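Glutathione S-transferase family protein (Populus trichocarpa, PDB 5F06) binds glutathione and probably catalyses its transfer to electrophilic substrates, as in other phi-class glutathione transferases, yielding an S-substituted glutathione. Local coordinates at residues A[65-70]-A[102-107]; A[17-22]-A[71-76]; A[120-123]-A[127-130]; A[112-117]-A[174-179]. All coordinates share one frame; numbering follows the deposited sequence. Where two conformers were deposited one is given.

Contact 1: A[65-70]-A[102-107]. With GSH (glutathione), chain C.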
loop_
_atom_site.group_PDB
_atom_site.type_symbol
_atom_site.label_atom_id
_atom_site.label_comp_id
_atom_site.label_asym_id
_atom_site.label_seq_id
_atom_site.Cartn_x
_atom_site.Cartn_y
_atom_site.Cartn_z
ATOM N N GLU A 65 1.541 4.492 -10.149
ATOM C CA GLU A 65 1.078 3.512 -9.151
ATOM C C GLU A 65 -0.353 3.088 -9.467
ATOM O O GLU A 65 -1.292 3.892 -9.426
ATOM C CB GLU A 65 1.176 4.034 -7.709
ATOM C CG GLU A 65 2.594 4.134 -7.203
ATOM C CD GLU A 65 3.260 2.770 -7.099
ATOM O OE1 GLU A 65 2.579 1.800 -6.694
ATOM O OE2 GLU A 65 4.461 2.668 -7.432
ATOM N N SER A 66 -0.500 1.807 -9.790
ATOM C CA SER A 66 -1.762 1.281 -10.284
ATOM C C SER A 66 -2.908 1.560 -9.325
ATOM O O SER A 66 -4.004 1.894 -9.755
ATOM C CB SER A 66 -1.654 -0.227 -10.533
ATOM O OG SER A 66 -1.290 -0.917 -9.350
ATOM N N ARG A 67 -2.648 1.434 -8.028
ATOM C CA ARG A 67 -3.707 1.563 -7.031
ATOM C C ARG A 67 -4.005 3.029 -6.694
ATOM O O ARG A 67 -5.065 3.343 -6.145
ATOM C CB ARG A 67 -3.333 0.788 -5.769
ATOM C CG ARG A 67 -3.083 -0.711 -6.001
ATOM C CD ARG A 67 -2.373 -1.331 -4.806
ATOM N NE ARG A 67 -2.040 -2.744 -4.991
ATOM C CZ ARG A 67 -1.023 -3.189 -5.724
ATOM N NH1 ARG A 67 -0.231 -2.340 -6.369
ATOM N NH2 ARG A 67 -0.801 -4.495 -5.819
ATOM N N ALA A 68 -3.076 3.924 -7.009
ATOM C CA ALA A 68 -3.365 5.357 -6.925
ATOM C C ALA A 68 -4.308 5.730 -8.064
ATOM O O ALA A 68 -5.232 6.535 -7.902
ATOM C CB ALA A 68 -2.088 6.181 -6.989
ATOM N N ILE A 69 -4.078 5.121 -9.220
ATOM C CA ILE A 69 -4.882 5.406 -10.398
ATOM C C ILE A 69 -6.301 4.873 -10.213
ATOM O O ILE A 69 -7.272 5.555 -10.524
ATOM C CB ILE A 69 -4.250 4.798 -11.667
ATOM C CG1 ILE A 69 -2.906 5.471 -11.957
ATOM C CG2 ILE A 69 -5.177 4.973 -12.856
ATOM C CD1 ILE A 69 -2.051 4.757 -12.999
ATOM N N THR A 70 -6.429 3.658 -9.700
ATOM C CA THR A 70 -7.753 3.088 -9.461
ATOM C C THR A 70 -8.514 3.892 -8.409
ATOM O O THR A 70 -9.707 4.151 -8.562
ATOM C CB THR A 70 -7.680 1.623 -9.008
ATOM O OG1 THR A 70 -6.850 1.512 -7.843
ATOM C CG2 THR A 70 -7.130 0.734 -10.126
ATOM N N VAL A 102 -4.737 -4.233 3.293
ATOM C CA VAL A 102 -4.351 -5.625 3.484
ATOM C C VAL A 102 -3.753 -6.174 2.190
ATOM O O VAL A 102 -2.743 -6.872 2.213
ATOM C CB VAL A 102 -5.549 -6.496 3.928
ATOM C CG1 VAL A 102 -5.229 -7.989 3.812
ATOM C CG2 VAL A 102 -5.945 -6.149 5.350
ATOM N N GLU A 103 -4.373 -5.847 1.061
ATOM C CA GLU A 103 -3.862 -6.294 -0.232
ATOM C C GLU A 103 -2.471 -5.726 -0.500
ATOM O O GLU A 103 -1.584 -6.435 -0.986
ATOM C CB GLU A 103 -4.822 -5.897 -1.355
ATOM C CG GLU A 103 -4.489 -6.515 -2.720
ATOM C CD GLU A 103 -3.472 -5.715 -3.519
ATOM O OE1 GLU A 103 -3.433 -4.473 -3.368
ATOM O OE2 GLU A 103 -2.716 -6.328 -4.308
ATOM N N SER A 104 -2.273 -4.453 -0.173
ATOM C CA SER A 104 -0.995 -3.798 -0.429
ATOM C C SER A 104 0.147 -4.333 0.439
ATOM O O SER A 104 1.266 -4.508 -0.048
ATOM C CB SER A 104 -1.120 -2.289 -0.211
ATOM O OG SER A 104 -1.896 -1.696 -1.235
ATOM N N HIS A 105 -0.126 -4.579 1.718
ATOM C CA HIS A 105 0.948 -4.848 2.680
ATOM C C HIS A 105 1.042 -6.297 3.132
ATOM O O HIS A 105 2.014 -6.671 3.792
ATOM C CB HIS A 105 0.784 -3.949 3.906
ATOM C CG HIS A 105 0.956 -2.495 3.600
ATOM N ND1 HIS A 105 2.187 -1.876 3.601
ATOM C CD2 HIS A 105 0.056 -1.546 3.259
ATOM C CE1 HIS A 105 2.034 -0.602 3.287
ATOM N NE2 HIS A 105 0.751 -0.378 3.071
ATOM N N ARG A 106 0.045 -7.105 2.779
ATOM C CA ARG A 106 0.026 -8.511 3.180
ATOM C C ARG A 106 -0.141 -9.469 1.993
ATOM O O ARG A 106 0.645 -10.401 1.845
ATOM C CB ARG A 106 -1.078 -8.739 4.212
ATOM C CG ARG A 106 -0.912 -7.859 5.448
ATOM C CD ARG A 106 -1.864 -8.220 6.561
ATOM N NE ARG A 106 -1.595 -7.436 7.769
ATOM C CZ ARG A 106 -0.679 -7.746 8.682
ATOM N NH1 ARG A 106 0.076 -8.831 8.541
ATOM N NH2 ARG A 106 -0.515 -6.971 9.743
ATOM N N TYR A 107 -1.135 -9.242 1.138
ATOM C CA TYR A 107 -1.363 -10.136 0.007
ATOM C C TYR A 107 -0.306 -9.949 -1.092
ATOM O O TYR A 107 0.336 -10.915 -1.512
ATOM C CB TYR A 107 -2.763 -9.922 -0.571
ATOM C CG TYR A 107 -3.240 -11.010 -1.514
ATOM C CD1 TYR A 107 -2.987 -10.936 -2.879
ATOM C CD2 TYR A 107 -3.964 -12.096 -1.043
ATOM C CE1 TYR A 107 -3.431 -11.923 -3.747
ATOM C CE2 TYR A 107 -4.414 -13.085 -1.901
ATOM C CZ TYR A 107 -4.148 -12.993 -3.249
ATOM O OH TYR A 107 -4.592 -13.981 -4.098
HETATM N N1 GSH C . 3.745 -0.580 -7.478
HETATM C CA1 GSH C . 3.677 -0.486 -8.900
HETATM C C1 GSH C . 2.231 -0.379 -9.335
HETATM O O11 GSH C . 1.339 -1.010 -8.712
HETATM O O12 GSH C . 1.921 0.333 -10.322
HETATM C CB1 GSH C . 4.328 -1.701 -9.532
HETATM C CG1 GSH C . 4.490 -1.452 -11.024
HETATM C CD1 GSH C . 5.077 -2.662 -11.739
HETATM O OE1 GSH C . 5.495 -3.621 -11.109
HETATM N N2 GSH C . 5.116 -2.650 -13.171
HETATM C CA2 GSH C . 5.647 -3.747 -13.919
HETATM C C2 GSH C . 6.727 -3.233 -14.868
HETATM O O2 GSH C . 6.666 -2.099 -15.299
HETATM C CB2 GSH C . 4.550 -4.356 -14.765
HETATM S SG2 GSH C . 3.396 -5.271 -13.768
HETATM N N3 GSH C . 7.814 -4.091 -15.263
HETATM C CA3 GSH C . 8.830 -3.601 -16.178
HETATM C C3 GSH C . 10.175 -3.451 -15.473
HETATM O O31 GSH C . 11.242 -3.471 -16.149
HETATM O O32 GSH C . 10.226 -3.308 -14.224
#
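Arg67 and Glu103 reach for each other from opposite directions and join in a side-on salt bridge. Arg67 NE donates to Glu103 OE1 at 2.8 Å, and Arg67 NH2 donates to Glu103 OE2 at 3.1 Å with a nearly straight N-H...O angle of 175°. Both oxygens use their syn lone pairs, and the guanidinium and carboxylate lie only 11° from coplanar. The chain of Arg67, extended from CG to NE (chi3 -177°), spans the distance between the helices. This paired grip is the tight part of the contact. Beside it is only van der Waals contact, Ser104 OG 3.6 Å from Arg67 CD; the closest CA atoms, of Arg67 and Ser104, are 8.9 Å apart. Beyond Ser104, His105 and Arg106 are partly exposed and turn to the second subunit, where Arg106 pairs with Glu65 of that chain. On the ligand side, Glu65 OE1 accepts from the glutathione amine N1 at 2.8 Å, while Ser66 offers its backbone N to O12 and its OG to O11. Arg67 NH1 lies 3.1 Å from glutathione O11, at the edge of the guanidinium. A methionine in place of Arg67 would probably leave the buried Glu103 carboxylate without its cationic mate and the glutamyl carboxylate of glutathione (O11, O12) with less positive charge beside it. The arginine thus sits between two anions, and its bond to Glu103 probably holds NH1 turned toward O11 of the ligand.

Contact 2: A[17-22]-A[71-76]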
loop_
_atom_site.group_PDB
_atom_site.type_symbol
_atom_site.label_atom_id
_atom_site.label_comp_id
_atom_site.label_asym_id
_atom_site.label_seq_id
_atom_site.Cartn_x
_atom_site.Cartn_y
_atom_site.Cartn_z
ATOM N N LEU A 17 -7.260 -1.427 -15.822
ATOM C CA LEU A 17 -8.214 -1.712 -16.884
ATOM C C LEU A 17 -9.536 -2.237 -16.333
ATOM O O LEU A 17 -10.603 -1.799 -16.757
ATOM C CB LEU A 17 -7.627 -2.713 -17.876
ATOM C CG LEU A 17 -6.546 -2.155 -18.804
ATOM C CD1 LEU A 17 -5.923 -3.267 -19.610
ATOM C CD2 LEU A 17 -7.122 -1.091 -19.732
ATOM N N THR A 18 -9.478 -3.162 -15.379
ATOM C CA THR A 18 -10.705 -3.728 -14.839
ATOM C C THR A 18 -11.478 -2.661 -14.061
ATOM O O THR A 18 -12.711 -2.626 -14.107
ATOM C CB THR A 18 -10.429 -4.960 -13.941
ATOM O OG1 THR A 18 -11.672 -5.519 -13.495
ATOM C CG2 THR A 18 -9.575 -4.595 -12.744
ATOM N N CYS A 19 -10.760 -1.775 -13.374
ATOM C CA CYS A 19 -11.403 -0.669 -12.669
ATOM C C CYS A 19 -12.120 0.260 -13.652
ATOM O O CYS A 19 -13.269 0.646 -13.426
ATOM C CB CYS A 19 -10.383 0.126 -11.848
ATOM S SG CYS A 19 -11.096 1.551 -10.958
ATOM N N LEU A 20 -11.445 0.610 -14.744
ATOM C CA LEU A 20 -12.050 1.441 -15.783
ATOM C C LEU A 20 -13.351 0.824 -16.312
ATOM O O LEU A 20 -14.334 1.536 -16.520
ATOM C CB LEU A 20 -11.061 1.667 -16.930
ATOM C CG LEU A 20 -9.891 2.606 -16.616
ATOM C CD1 LEU A 20 -8.738 2.418 -17.596
ATOM C CD2 LEU A 20 -10.361 4.052 -16.631
ATOM N N HIS A 21 -13.368 -0.491 -16.515
ATOM C CA HIS A 21 -14.562 -1.164 -17.029
ATOM C C HIS A 21 -15.676 -1.238 -15.992
ATOM O O HIS A 21 -16.853 -1.083 -16.335
ATOM C CB HIS A 21 -14.222 -2.576 -17.517
ATOM C CG HIS A 21 -13.359 -2.595 -18.737
ATOM N ND1 HIS A 21 -13.637 -1.835 -19.854
ATOM C CD2 HIS A 21 -12.230 -3.285 -19.023
ATOM C CE1 HIS A 21 -12.714 -2.055 -20.773
ATOM N NE2 HIS A 21 -11.849 -2.931 -20.294
ATOM N N GLU A 22 -15.317 -1.494 -14.736
ATOM C CA GLU A 22 -16.298 -1.484 -13.655
ATOM C C GLU A 22 -17.032 -0.147 -13.628
ATOM O O GLU A 22 -18.229 -0.092 -13.347
ATOM C CB GLU A 22 -15.630 -1.742 -12.302
ATOM C CG GLU A 22 -15.128 -3.165 -12.102
ATOM C CD GLU A 22 -16.244 -4.171 -11.859
ATOM O OE1 GLU A 22 -17.421 -3.767 -11.772
ATOM O OE2 GLU A 22 -15.935 -5.375 -11.749
ATOM N N SER A 71 -7.818 4.278 -7.343
ATOM C CA SER A 71 -8.420 5.051 -6.265
ATOM C C SER A 71 -8.913 6.403 -6.787
ATOM O O SER A 71 -10.013 6.852 -6.458
ATOM C CB SER A 71 -7.413 5.247 -5.123
ATOM O OG SER A 71 -7.987 5.937 -4.026
ATOM N N TYR A 72 -8.091 7.043 -7.609
ATOM C CA TYR A 72 -8.468 8.297 -8.248
ATOM C C TYR A 72 -9.735 8.134 -9.083
ATOM O O TYR A 72 -10.704 8.879 -8.920
ATOM C CB TYR A 72 -7.325 8.803 -9.127
ATOM C CG TYR A 72 -7.681 10.037 -9.902
ATOM C CD1 TYR A 72 -7.918 11.239 -9.248
ATOM C CD2 TYR A 72 -7.782 10.009 -11.285
ATOM C CE1 TYR A 72 -8.246 12.376 -9.945
ATOM C CE2 TYR A 72 -8.111 11.150 -11.997
ATOM C CZ TYR A 72 -8.341 12.329 -11.319
ATOM O OH TYR A 72 -8.668 13.476 -12.008
ATOM N N ILE A 73 -9.715 7.152 -9.976
ATOM C CA ILE A 73 -10.847 6.874 -10.854
ATOM C C ILE A 73 -12.102 6.548 -10.043
ATOM O O ILE A 73 -13.183 7.076 -10.315
ATOM C CB ILE A 73 -10.513 5.709 -11.810
ATOM C CG1 ILE A 73 -9.434 6.148 -12.805
ATOM C CG2 ILE A 73 -11.752 5.238 -12.564
ATOM C CD1 ILE A 73 -8.835 5.008 -13.610
ATOM N N ALA A 74 -11.952 5.691 -9.039
ATOM C CA ALA A 74 -13.080 5.277 -8.212
ATOM C C ALA A 74 -13.698 6.455 -7.459
ATOM O O ALA A 74 -14.917 6.537 -7.311
ATOM C CB ALA A 74 -12.644 4.195 -7.234
ATOM N N GLU A 75 -12.858 7.372 -6.994
ATOM C CA GLU A 75 -13.331 8.533 -6.251
ATOM C C GLU A 75 -13.951 9.580 -7.180
ATOM O O GLU A 75 -15.003 10.142 -6.877
ATOM C CB GLU A 75 -12.182 9.149 -5.445
ATOM C CG GLU A 75 -12.504 10.484 -4.785
ATOM C CD GLU A 75 -13.643 10.385 -3.789
ATOM O OE1 GLU A 75 -14.442 11.341 -3.703
ATOM O OE2 GLU A 75 -13.738 9.353 -3.090
ATOM N N LYS A 76 -13.301 9.833 -8.311
ATOM C CA LYS A 76 -13.718 10.910 -9.199
ATOM C C LYS A 76 -15.060 10.621 -9.866
ATOM O O LYS A 76 -15.880 11.522 -10.039
ATOM C CB LYS A 76 -12.658 11.163 -10.272
ATOM C CG LYS A 76 -13.084 12.202 -11.301
ATOM C CD LYS A 76 -11.916 12.698 -12.123
ATOM C CE LYS A 76 -12.368 13.676 -13.190
ATOM N NZ LYS A 76 -11.216 14.448 -13.731
#
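No flat group comes between Cys19, Leu20 and Ile73, which make this contact through a sulfur and aliphatic carbons; the rings nearby are spent elsewhere. His21 meets the ring of Phe27 with the planes about 65° apart, and Tyr72 lays its side chain against Leu61 and Leu63 of strand 61-64, its hydroxyl bonded to Glu58. Two helices of the thioredoxin-like N-terminal domain pack here, 11-22 against 66-76, on one side of the four-stranded sheet. They run close, with the CA atoms of Leu20 and Ile73 7.4 Å apart, and no hydrogen bond crosses between them. Leu20 also rests on Leu2 and Leu4 of strand 2-6, which ties the helix pair to the sheet beneath. Further out, Glu22 forms a salt bridge with Arg201, near the helix 202-210.

Ile73 is the shared partner, and its two branches divide the work. CG2, set opposite the backbone N, faces Cys19, whose SG approaches it at 4.1 Å. The sulfur gets there because chi1 of Cys19 is 179°, which swings it toward the neighbouring helix. The other branch, with chi2 at 168°, extends CD1 toward Leu20, and the two side chains cross at about a right angle. Ile73 is modelled in two conformers, and this account holds for one of them. In that conformer, Ile73 CD1 sits 3.5 Å from Leu20 CD2 and 4.0 Å from Leu20 CG.

Contact 3: A[120-123]-A[127-130]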
loop_
_atom_site.group_PDB
_atom_site.type_symbol
_atom_site.label_atom_id
_atom_site.label_comp_id
_atom_site.label_asym_id
_atom_site.label_seq_id
_atom_site.Cartn_x
_atom_site.Cartn_y
_atom_site.Cartn_z
ATOM N N VAL A 120 8.280 -13.859 -14.900
ATOM C CA VAL A 120 9.252 -12.814 -15.228
ATOM C C VAL A 120 10.694 -13.330 -15.256
ATOM O O VAL A 120 11.468 -12.944 -16.129
ATOM C CB VAL A 120 9.170 -11.635 -14.235
ATOM C CG1 VAL A 120 10.066 -10.491 -14.695
ATOM C CG2 VAL A 120 7.736 -11.145 -14.109
ATOM N N ALA A 121 11.057 -14.194 -14.312
ATOM C CA ALA A 121 12.439 -14.663 -14.210
ATOM C C ALA A 121 12.934 -15.305 -15.514
ATOM O O ALA A 121 14.061 -15.042 -15.940
ATOM C CB ALA A 121 12.589 -15.637 -13.042
ATOM N N PRO A 122 12.095 -16.137 -16.157
ATOM C CA PRO A 122 12.488 -16.684 -17.462
ATOM C C PRO A 122 12.769 -15.598 -18.503
ATOM O O PRO A 122 13.654 -15.774 -19.338
ATOM C CB PRO A 122 11.276 -17.530 -17.867
ATOM C CG PRO A 122 10.622 -17.887 -16.590
ATOM C CD PRO A 122 10.812 -16.701 -15.698
ATOM N N LEU A 123 12.031 -14.492 -18.448
ATOM C CA LEU A 123 12.268 -13.379 -19.362
ATOM C C LEU A 123 13.622 -12.729 -19.093
ATOM O O LEU A 123 14.205 -12.101 -19.979
ATOM C CB LEU A 123 11.160 -12.327 -19.248
ATOM C CG LEU A 123 9.731 -12.762 -19.575
ATOM C CD1 LEU A 123 8.755 -11.630 -19.280
ATOM C CD2 LEU A 123 9.624 -13.197 -21.028
ATOM N N SER A 127 15.938 -19.641 -14.578
ATOM C CA SER A 127 14.902 -20.602 -14.233
ATOM C C SER A 127 14.178 -20.108 -12.989
ATOM O O SER A 127 14.775 -19.416 -12.163
ATOM C CB SER A 127 15.494 -21.990 -13.988
ATOM O OG SER A 127 16.116 -22.494 -15.155
ATOM N N PRO A 128 12.887 -20.456 -12.849
ATOM C CA PRO A 128 12.179 -20.101 -11.618
ATOM C C PRO A 128 12.892 -20.633 -10.379
ATOM O O PRO A 128 13.372 -21.769 -10.381
ATOM C CB PRO A 128 10.812 -20.767 -11.795
ATOM C CG PRO A 128 10.628 -20.854 -13.265
ATOM C CD PRO A 128 11.992 -21.094 -13.833
ATOM N N ASP A 129 12.972 -19.806 -9.345
ATOM C CA ASP A 129 13.628 -20.182 -8.100
ATOM C C ASP A 129 12.615 -20.855 -7.187
ATOM O O ASP A 129 11.749 -20.191 -6.623
ATOM C CB ASP A 129 14.240 -18.948 -7.426
ATOM C CG ASP A 129 15.075 -19.291 -6.200
ATOM O OD1 ASP A 129 14.673 -20.177 -5.416
ATOM O OD2 ASP A 129 16.140 -18.663 -6.018
ATOM N N GLN A 130 12.733 -22.171 -7.036
ATOM C CA GLN A 130 11.742 -22.942 -6.291
ATOM C C GLN A 130 11.735 -22.568 -4.813
ATOM O O GLN A 130 10.696 -22.639 -4.154
ATOM C CB GLN A 130 11.999 -24.442 -6.444
ATOM C CG GLN A 130 10.836 -25.310 -5.990
ATOM C CD GLN A 130 9.618 -25.169 -6.884
ATOM O OE1 GLN A 130 9.725 -25.219 -8.111
ATOM N NE2 GLN A 130 8.452 -24.987 -6.275
#
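Ala121 is the first residue of 120-123 to touch the other arm of the loop. It is buried, its CB bond points across toward Ser127, and the methyl stops 4.5 Å from Ser127 O, which is a loose van der Waals approach. Next comes Pro122, which is exposed to solvent, where one ring meets another. Pro122 CG stands 4.4 Å from Pro128 CD, and the distance from Pro122 CG to Pro128 CG is also 4.4 Å, so one ring corner rests between two methylene carbons of its partner. No hydrogen bond passes between the segments, and neither proline nitrogen carries a proton to donate.

These residues belong to the turn between helix 90-120 and helix 130-153, a helical hairpin of the C-terminal domain of the glutathione transferase fold, away from the glutathione site, with the side chain of Ala121 about 13 Å from the nearest atoms of a bound glutathione. Leu123 follows in helical phi/psi, and its N makes a weak bond to Val120 O at 2.8 Å. Across the loop the chain is extended at Ser127 and Pro128, then reaches Asp129, the N-cap of the next helix. CG of Asp129 lies opposite its backbone N (chi1 -174°), and OD1 accepts from Ile132 N and, weakly, from Thr131 N. That carboxylate would probably be stabilised by the positive end of helix 130-153. The backbone N of Asp129 in turn donates to Gln117 OE1, on helix 90-120.

Contact 4: A[112-117]-A[174-179]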
loop_
_atom_site.group_PDB
_atom_site.type_symbol
_atom_site.label_atom_id
_atom_site.label_comp_id
_atom_site.label_asym_id
_atom_site.label_seq_id
_atom_site.Cartn_x
_atom_site.Cartn_y
_atom_site.Cartn_z
ATOM N N ALA A 112 3.330 -11.528 -5.286
ATOM C CA ALA A 112 4.140 -10.949 -6.355
ATOM C C ALA A 112 5.390 -11.795 -6.663
ATOM O O ALA A 112 5.672 -12.066 -7.831
ATOM C CB ALA A 112 4.535 -9.513 -6.010
ATOM N N PRO A 113 6.139 -12.221 -5.630
ATOM C CA PRO A 113 7.349 -12.998 -5.928
ATOM C C PRO A 113 7.052 -14.339 -6.601
ATOM O O PRO A 113 7.860 -14.819 -7.396
ATOM C CB PRO A 113 7.981 -13.220 -4.546
ATOM C CG PRO A 113 7.366 -12.205 -3.661
ATOM C CD PRO A 113 5.983 -11.997 -4.184
ATOM N N ILE A 114 5.912 -14.940 -6.281
ATOM C CA ILE A 114 5.532 -16.205 -6.900
ATOM C C ILE A 114 5.390 -16.009 -8.405
ATOM O O ILE A 114 5.971 -16.747 -9.201
ATOM C CB ILE A 114 4.206 -16.747 -6.316
ATOM C CG1 ILE A 114 4.354 -16.989 -4.813
ATOM C CG2 ILE A 114 3.789 -18.023 -7.033
ATOM C CD1 ILE A 114 3.050 -17.343 -4.101
ATOM N N VAL A 115 4.626 -14.992 -8.787
ATOM C CA VAL A 115 4.347 -14.733 -10.191
ATOM C C VAL A 115 5.614 -14.272 -10.904
ATOM O O VAL A 115 5.836 -14.612 -12.068
ATOM C CB VAL A 115 3.226 -13.684 -10.348
ATOM C CG1 VAL A 115 3.080 -13.231 -11.795
ATOM C CG2 VAL A 115 1.909 -14.257 -9.841
ATOM N N PHE A 116 6.440 -13.500 -10.202
ATOM C CA PHE A 116 7.695 -13.027 -10.769
ATOM C C PHE A 116 8.568 -14.208 -11.174
ATOM O O PHE A 116 9.101 -14.254 -12.281
ATOM C CB PHE A 116 8.452 -12.143 -9.779
ATOM C CG PHE A 116 9.769 -11.644 -10.306
ATOM C CD1 PHE A 116 9.843 -10.448 -11.001
ATOM C CD2 PHE A 116 10.930 -12.377 -10.116
ATOM C CE1 PHE A 116 11.054 -9.990 -11.493
ATOM C CE2 PHE A 116 12.140 -11.925 -10.604
ATOM C CZ PHE A 116 12.203 -10.731 -11.293
ATOM N N GLN A 117 8.714 -15.162 -10.266
ATOM C CA GLN A 117 9.571 -16.314 -10.514
ATOM C C GLN A 117 9.064 -17.161 -11.685
ATOM O O GLN A 117 9.849 -17.598 -12.531
ATOM C CB GLN A 117 9.686 -17.166 -9.247
ATOM C CG GLN A 117 10.570 -16.549 -8.163
ATOM C CD GLN A 117 11.981 -16.264 -8.647
ATOM O OE1 GLN A 117 12.555 -17.036 -9.414
ATOM N NE2 GLN A 117 12.544 -15.141 -8.204
ATOM N N TYR A 174 -4.840 -13.993 -11.028
ATOM C CA TYR A 174 -5.155 -14.588 -12.322
ATOM C C TYR A 174 -3.963 -15.384 -12.846
ATOM O O TYR A 174 -4.117 -16.498 -13.356
ATOM C CB TYR A 174 -5.563 -13.519 -13.342
ATOM C CG TYR A 174 -6.000 -14.118 -14.657
ATOM C CD1 TYR A 174 -7.187 -14.833 -14.747
ATOM C CD2 TYR A 174 -5.224 -13.991 -15.799
ATOM C CE1 TYR A 174 -7.593 -15.393 -15.931
ATOM C CE2 TYR A 174 -5.626 -14.553 -16.996
ATOM C CZ TYR A 174 -6.811 -15.251 -17.054
ATOM O OH TYR A 174 -7.225 -15.819 -18.237
ATOM N N TYR A 175 -2.769 -14.823 -12.701
ATOM C CA TYR A 175 -1.569 -15.500 -13.172
ATOM C C TYR A 175 -1.152 -16.633 -12.236
ATOM O O TYR A 175 -0.665 -17.668 -12.696
ATOM C CB TYR A 175 -0.427 -14.501 -13.339
ATOM C CG TYR A 175 -0.455 -13.725 -14.646
ATOM C CD1 TYR A 175 -0.970 -14.289 -15.811
ATOM C CD2 TYR A 175 0.049 -12.436 -14.720
ATOM C CE1 TYR A 175 -0.990 -13.589 -17.000
ATOM C CE2 TYR A 175 0.033 -11.728 -15.913
ATOM C CZ TYR A 175 -0.486 -12.314 -17.047
ATOM O OH TYR A 175 -0.505 -11.628 -18.240
ATOM N N LEU A 176 -1.345 -16.447 -10.931
ATOM C CA LEU A 176 -1.068 -17.507 -9.965
ATOM C C LEU A 176 -1.853 -18.768 -10.320
ATOM O O LEU A 176 -1.336 -19.884 -10.238
ATOM C CB LEU A 176 -1.415 -17.053 -8.545
ATOM C CG LEU A 176 -1.218 -18.077 -7.421
ATOM C CD1 LEU A 176 0.128 -17.897 -6.748
ATOM C CD2 LEU A 176 -2.341 -17.990 -6.401
ATOM N N MET A 177 -3.101 -18.587 -10.737
ATOM C CA MET A 177 -3.978 -19.723 -10.998
ATOM C C MET A 177 -3.554 -20.505 -12.239
ATOM O O MET A 177 -4.069 -21.593 -12.496
ATOM C CB MET A 177 -5.427 -19.254 -11.137
ATOM C CG MET A 177 -6.009 -18.686 -9.843
ATOM S SD MET A 177 -5.880 -19.803 -8.433
ATOM C CE MET A 177 -7.100 -21.031 -8.880
ATOM N N LYS A 178 -2.613 -19.955 -12.999
ATOM C CA LYS A 178 -2.054 -20.653 -14.154
ATOM C C LYS A 178 -0.889 -21.557 -13.753
ATOM O O LYS A 178 -0.426 -22.369 -14.553
ATOM C CB LYS A 178 -1.579 -19.651 -15.210
ATOM C CG LYS A 178 -2.669 -18.750 -15.762
ATOM C CD LYS A 178 -2.106 -17.821 -16.823
ATOM C CE LYS A 178 -3.196 -17.001 -17.488
ATOM N NZ LYS A 178 -4.103 -17.842 -18.322
ATOM N N THR A 179 -0.419 -21.402 -12.517
ATOM C CA THR A 179 0.752 -22.124 -12.026
ATOM C C THR A 179 0.352 -23.216 -11.030
ATOM O O THR A 179 -0.803 -23.282 -10.606
ATOM C CB THR A 179 1.759 -21.168 -11.338
ATOM O OG1 THR A 179 1.311 -20.856 -10.013
ATOM C CG2 THR A 179 1.937 -19.878 -12.138
#
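Ile114 and Val115 press against Tyr175 and Leu176 through apolar carbons. Ile114 sends two branches to one methyl: CG2 lies 3.7 Å from Leu176 CD1, and Ile114 CD1 lies 4.0 Å from that same Leu176 CD1, the side chains crossing obliquely. Leu176 CG sits opposite the backbone N (chi1 178°), and from there chi2 of 96° turns CD1 toward Ile114. Val115 splits its two methyls between Tyr175 and Leu176. Its CG1 touches Tyr175 CB at 4.0 Å, nearly square to that side chain, and Val115 CG2 comes 4.1 Å from the backbone N of Leu176. Leu176 is packed further by Ile111 of the same long helix and by Val184 and Val185 of helix 183-186.

All this lies within the all-helical C-terminal domain of the glutathione transferase fold, where helix 90-120, kinked at Pro113, passes the end of helix 170-176. No hydrogen bond crosses between the segments; those made here stay within 174-179 or go to other parts of the chain. Leu176 to Thr179 form a type I beta turn, and Leu176 O is gripped twice by Thr179, by OG1 at 2.8 Å and by N at 2.9 Å. The hydroxyl bond falls on a lone pair in the carbonyl plane, with a C=O...O angle of 135°. Tyr175 turns its ring away from Val115 and hydrogen-bonds through its OH to the carbonyl of Met9, and its side chain lies about 3 Å from that of Thr11 (nearest atoms), a glutathione-binding residue.

Overall arrangement
Contacts 1, 2 and 4 are buried, whereas contact 3 lies partly open at the periphery. Contact 1 joins helix 66-76 of the N-terminal domain to helix 90-120 and is the one made by a salt bridge; contacts 2 and 4 are apolar and lie on opposite sides of the chain's centre. Contact 3, two proline rings and an alanine methyl, packs more sparsely than either. Contacts 1 and 2 share helix 66-76 and touch where Thr70 CG2 meets Cys19 CB at 3.7 Å; both also reach the second subunit. Helix 90-120 carries contacts 1 and 4. Contact 3 is nested in the loop that contact 4 closes, and Ala121 N probably bonds Phe116 O at 2.8 Å between them.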